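Iota-carrageenase (Alteromonas sp., PDB 1H80) hydrolyses the beta-1,4 linkages of iota-carrageenan, a sulfated galactan of red algal cell walls, in endo fashion and with inversion of anomeric configuration. Local coordinates at residues N265-S277 with V353-K367. Numbering follows the deposited sequence.
Sequences NVSSVSCGSAVRS and VFDVTARFGYNADLK
Ala274 and Val275 pack on Val353, Val356 and Ala358, with Val266 alongside, to form the dense side of this contact. The methyl of Ala274 presses on Val356 CG1, its CB only 3.5 Å from that carbon, tighter than usual for two carbons. Val275 crosses Val356 at about a right angle; its CG2 lies 3.9 Å from Val356 CG1 and nearly as close to Val353 CG1. Strands 265-269 and 353-359 run parallel, 4.7 Å apart and only 4° askew, alternate residues of each strand bonding across, as from Val266 N to Asp355 O (2.9 Å). These are successive coils of the right-handed parallel beta-helix of this pectate lyase-like fold: Val266, Val356, Ser268 and Ala358 face its interior, whereas Ser267, Thr357, Val269 and Arg359 line the outer face. Val269 and Arg359 lie side by side at the exposed surface, where the contact is looser, with CG1 of the valine 4.2 Å from CD of the arginine, and a water sits within hydrogen-bonding distance of both Val266 O and Thr357 OG1. Where the strands end, Ser270 turns OG anti to its backbone N (chi1 -172°) and receives Asn363 N at 2.8 Å in a bent bond (141°), while its CB sits 3.5 Å from Gly361 CA. An alanine here would leave Asn363 N without this acceptor and is likely to let the 361-363 loop shift. Next to it a second water joins Ser268 OG, Cys271 N and Arg359 O, and Cys271 is tied by a disulfide to Cys242 on the preceding coil.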
# COMPACT_ATOMS: atom_id res chain seq x y z
N ASN A 265 2.22 7.01 15.34
CA ASN A 265 2.63 5.67 15.75
C ASN A 265 3.05 4.78 14.59
O ASN A 265 2.30 3.91 14.15
CB ASN A 265 1.51 5.01 16.56
CG ASN A 265 1.93 3.69 17.16
OD1 ASN A 265 3.12 3.34 17.17
ND2 ASN A 265 0.96 2.94 17.68
N VAL A 266 4.26 5.00 14.11
CA VAL A 266 4.82 4.23 13.01
C VAL A 266 5.95 3.40 13.58
O VAL A 266 6.79 3.91 14.31
CB VAL A 266 5.37 5.15 11.91
CG1 VAL A 266 6.01 4.32 10.80
CG2 VAL A 266 4.27 6.02 11.36
N SER A 267 5.98 2.11 13.27
CA SER A 267 7.04 1.27 13.79
C SER A 267 7.51 0.29 12.74
O SER A 267 6.73 -0.19 11.91
CB SER A 267 6.57 0.52 15.03
OG SER A 267 5.52 -0.37 14.70
N SER A 268 8.80 0.01 12.76
CA SER A 268 9.38 -0.91 11.81
C SER A 268 10.34 -1.84 12.52
O SER A 268 10.94 -1.48 13.53
CB SER A 268 10.14 -0.14 10.73
OG SER A 268 11.24 0.57 11.25
N VAL A 269 10.46 -3.05 11.98
CA VAL A 269 11.38 -4.04 12.52
C VAL A 269 12.10 -4.63 11.32
O VAL A 269 11.49 -5.26 10.47
CB VAL A 269 10.66 -5.17 13.29
CG1 VAL A 269 11.68 -6.17 13.80
CG2 VAL A 269 9.87 -4.58 14.45
N SER A 270 13.40 -4.39 11.26
CA SER A 270 14.20 -4.88 10.16
C SER A 270 13.70 -4.37 8.80
O SER A 270 13.59 -5.15 7.86
CB SER A 270 14.22 -6.42 10.18
OG SER A 270 15.15 -6.93 9.24
N CYS A 271 13.37 -3.08 8.69
CA CYS A 271 12.96 -2.50 7.40
C CYS A 271 14.03 -1.52 6.98
O CYS A 271 14.91 -1.17 7.78
CB CYS A 271 11.61 -1.76 7.47
SG CYS A 271 10.32 -2.85 8.12
N GLY A 272 13.97 -1.10 5.72
CA GLY A 272 14.95 -0.14 5.23
C GLY A 272 14.93 1.06 6.15
O GLY A 272 15.97 1.54 6.62
N SER A 273 13.73 1.56 6.41
CA SER A 273 13.52 2.68 7.31
C SER A 273 12.06 2.59 7.73
O SER A 273 11.30 1.80 7.17
CB SER A 273 13.79 4.02 6.61
OG SER A 273 12.85 4.28 5.59
N ALA A 274 11.66 3.38 8.72
CA ALA A 274 10.28 3.34 9.17
C ALA A 274 9.44 4.24 8.27
O ALA A 274 8.34 3.88 7.85
CB ALA A 274 10.19 3.81 10.62
N VAL A 275 9.98 5.41 7.96
CA VAL A 275 9.31 6.38 7.11
C VAL A 275 10.23 6.73 5.95
O VAL A 275 11.44 6.88 6.13
CB VAL A 275 8.96 7.67 7.88
CG1 VAL A 275 8.23 8.65 6.96
CG2 VAL A 275 8.12 7.34 9.10
N ARG A 276 9.65 6.84 4.77
CA ARG A 276 10.42 7.18 3.59
C ARG A 276 9.65 8.18 2.74
O ARG A 276 8.46 8.01 2.49
CB ARG A 276 10.70 5.93 2.77
CG ARG A 276 11.28 6.21 1.40
CD ARG A 276 11.49 4.93 0.63
NE ARG A 276 11.37 5.14 -0.81
CZ ARG A 276 11.37 4.17 -1.71
NH1 ARG A 276 11.49 2.91 -1.32
NH2 ARG A 276 11.25 4.45 -3.00
N SER A 277 10.34 9.23 2.30
CA SER A 277 9.73 10.24 1.47
C SER A 277 10.59 10.46 0.23
O SER A 277 11.79 10.73 0.34
CB SER A 277 9.58 11.56 2.24
OG SER A 277 8.72 11.38 3.36
N VAL A 353 4.29 13.33 10.87
CA VAL A 353 4.37 11.94 11.31
C VAL A 353 4.87 11.97 12.75
O VAL A 353 6.00 12.38 13.01
CB VAL A 353 5.35 11.14 10.44
CG1 VAL A 353 5.38 9.69 10.88
CG2 VAL A 353 4.96 11.26 8.97
N PHE A 354 4.02 11.53 13.68
CA PHE A 354 4.38 11.52 15.10
C PHE A 354 4.70 10.12 15.62
O PHE A 354 4.06 9.15 15.23
CB PHE A 354 3.23 12.08 15.95
CG PHE A 354 2.80 13.46 15.56
CD1 PHE A 354 1.95 13.66 14.48
CD2 PHE A 354 3.21 14.57 16.29
CE1 PHE A 354 1.52 14.94 14.13
CE2 PHE A 354 2.79 15.85 15.96
CZ PHE A 354 1.94 16.04 14.87
N ASP A 355 5.69 10.05 16.51
CA ASP A 355 6.11 8.80 17.14
C ASP A 355 6.55 7.73 16.15
O ASP A 355 5.77 6.86 15.76
CB ASP A 355 5.00 8.26 18.03
CG ASP A 355 4.51 9.28 19.05
OD1 ASP A 355 5.36 9.98 19.64
OD2 ASP A 355 3.29 9.38 19.25
N VAL A 356 7.82 7.79 15.76
CA VAL A 356 8.39 6.84 14.82
C VAL A 356 9.43 6.00 15.54
O VAL A 356 10.31 6.53 16.22
CB VAL A 356 9.06 7.58 13.64
CG1 VAL A 356 9.62 6.58 12.65
CG2 VAL A 356 8.05 8.50 12.96
N THR A 357 9.33 4.68 15.40
CA THR A 357 10.29 3.79 16.04
C THR A 357 10.79 2.78 15.02
O THR A 357 10.00 2.05 14.42
CB THR A 357 9.66 3.03 17.23
OG1 THR A 357 9.16 3.98 18.18
CG2 THR A 357 10.69 2.13 17.90
N ALA A 358 12.10 2.74 14.84
CA ALA A 358 12.70 1.80 13.90
C ALA A 358 13.62 0.86 14.67
O ALA A 358 14.57 1.30 15.31
CB ALA A 358 13.49 2.54 12.83
N ARG A 359 13.31 -0.43 14.62
CA ARG A 359 14.14 -1.42 15.30
C ARG A 359 15.02 -2.06 14.24
O ARG A 359 14.54 -2.52 13.20
CB ARG A 359 13.27 -2.48 15.98
CG ARG A 359 14.07 -3.57 16.69
CD ARG A 359 13.16 -4.60 17.35
NE ARG A 359 12.49 -4.07 18.53
CZ ARG A 359 13.04 -4.01 19.74
NH1 ARG A 359 14.27 -4.46 19.93
NH2 ARG A 359 12.35 -3.51 20.76
N PHE A 360 16.32 -2.09 14.51
CA PHE A 360 17.30 -2.65 13.59
C PHE A 360 17.10 -4.13 13.33
O PHE A 360 16.70 -4.89 14.21
CB PHE A 360 18.70 -2.42 14.17
CG PHE A 360 19.81 -2.90 13.27
CD1 PHE A 360 20.20 -2.16 12.16
CD2 PHE A 360 20.46 -4.10 13.54
CE1 PHE A 360 21.22 -2.61 11.33
CE2 PHE A 360 21.49 -4.55 12.71
CZ PHE A 360 21.87 -3.80 11.60
N GLY A 361 17.40 -4.54 12.10
CA GLY A 361 17.29 -5.93 11.71
C GLY A 361 18.22 -6.20 10.54
O GLY A 361 18.73 -5.26 9.93
N TYR A 362 18.44 -7.47 10.21
CA TYR A 362 19.32 -7.84 9.11
C TYR A 362 18.59 -8.30 7.86
O TYR A 362 19.22 -8.68 6.87
CB TYR A 362 20.26 -8.97 9.56
CG TYR A 362 21.26 -8.54 10.62
CD1 TYR A 362 22.39 -7.81 10.27
CD2 TYR A 362 21.05 -8.85 11.96
CE1 TYR A 362 23.29 -7.39 11.24
CE2 TYR A 362 21.95 -8.43 12.94
CZ TYR A 362 23.07 -7.70 12.57
OH TYR A 362 23.96 -7.27 13.53
N ASN A 363 17.26 -8.26 7.89
CA ASN A 363 16.48 -8.71 6.74
C ASN A 363 15.56 -7.68 6.12
O ASN A 363 14.42 -8.00 5.76
CB ASN A 363 15.69 -9.95 7.14
CG ASN A 363 16.59 -11.09 7.57
OD1 ASN A 363 17.40 -11.57 6.78
ND2 ASN A 363 16.45 -11.52 8.81
N ALA A 364 16.04 -6.46 5.99
CA ALA A 364 15.25 -5.39 5.40
C ALA A 364 15.31 -5.46 3.87
O ALA A 364 16.26 -6.00 3.30
CB ALA A 364 15.77 -4.05 5.87
N ASP A 365 14.28 -4.93 3.22
CA ASP A 365 14.26 -4.87 1.76
C ASP A 365 15.04 -3.60 1.46
O ASP A 365 14.77 -2.55 2.04
CB ASP A 365 12.83 -4.71 1.20
CG ASP A 365 12.05 -6.01 1.19
OD1 ASP A 365 12.66 -7.09 1.06
OD2 ASP A 365 10.80 -5.95 1.28
N LEU A 366 16.02 -3.69 0.57
CA LEU A 366 16.84 -2.54 0.24
C LEU A 366 16.91 -2.31 -1.26
O LEU A 366 16.92 -3.26 -2.04
CB LEU A 366 18.26 -2.74 0.77
CG LEU A 366 18.39 -2.95 2.28
CD1 LEU A 366 19.81 -3.37 2.63
CD2 LEU A 366 18.01 -1.67 3.01
N LYS A 367 16.95 -1.05 -1.66
CA LYS A 367 17.06 -0.70 -3.07
C LYS A 367 18.54 -0.51 -3.37
O LYS A 367 19.31 -0.12 -2.49
CB LYS A 367 16.29 0.58 -3.37
CG LYS A 367 14.79 0.48 -3.10
CD LYS A 367 14.14 -0.61 -3.96
CE LYS A 367 14.19 -0.26 -5.44
NZ LYS A 367 13.48 -1.27 -6.28
O HOH W 1 6.35 4.13 17.31
O HOH W 2 13.48 -1.03 10.97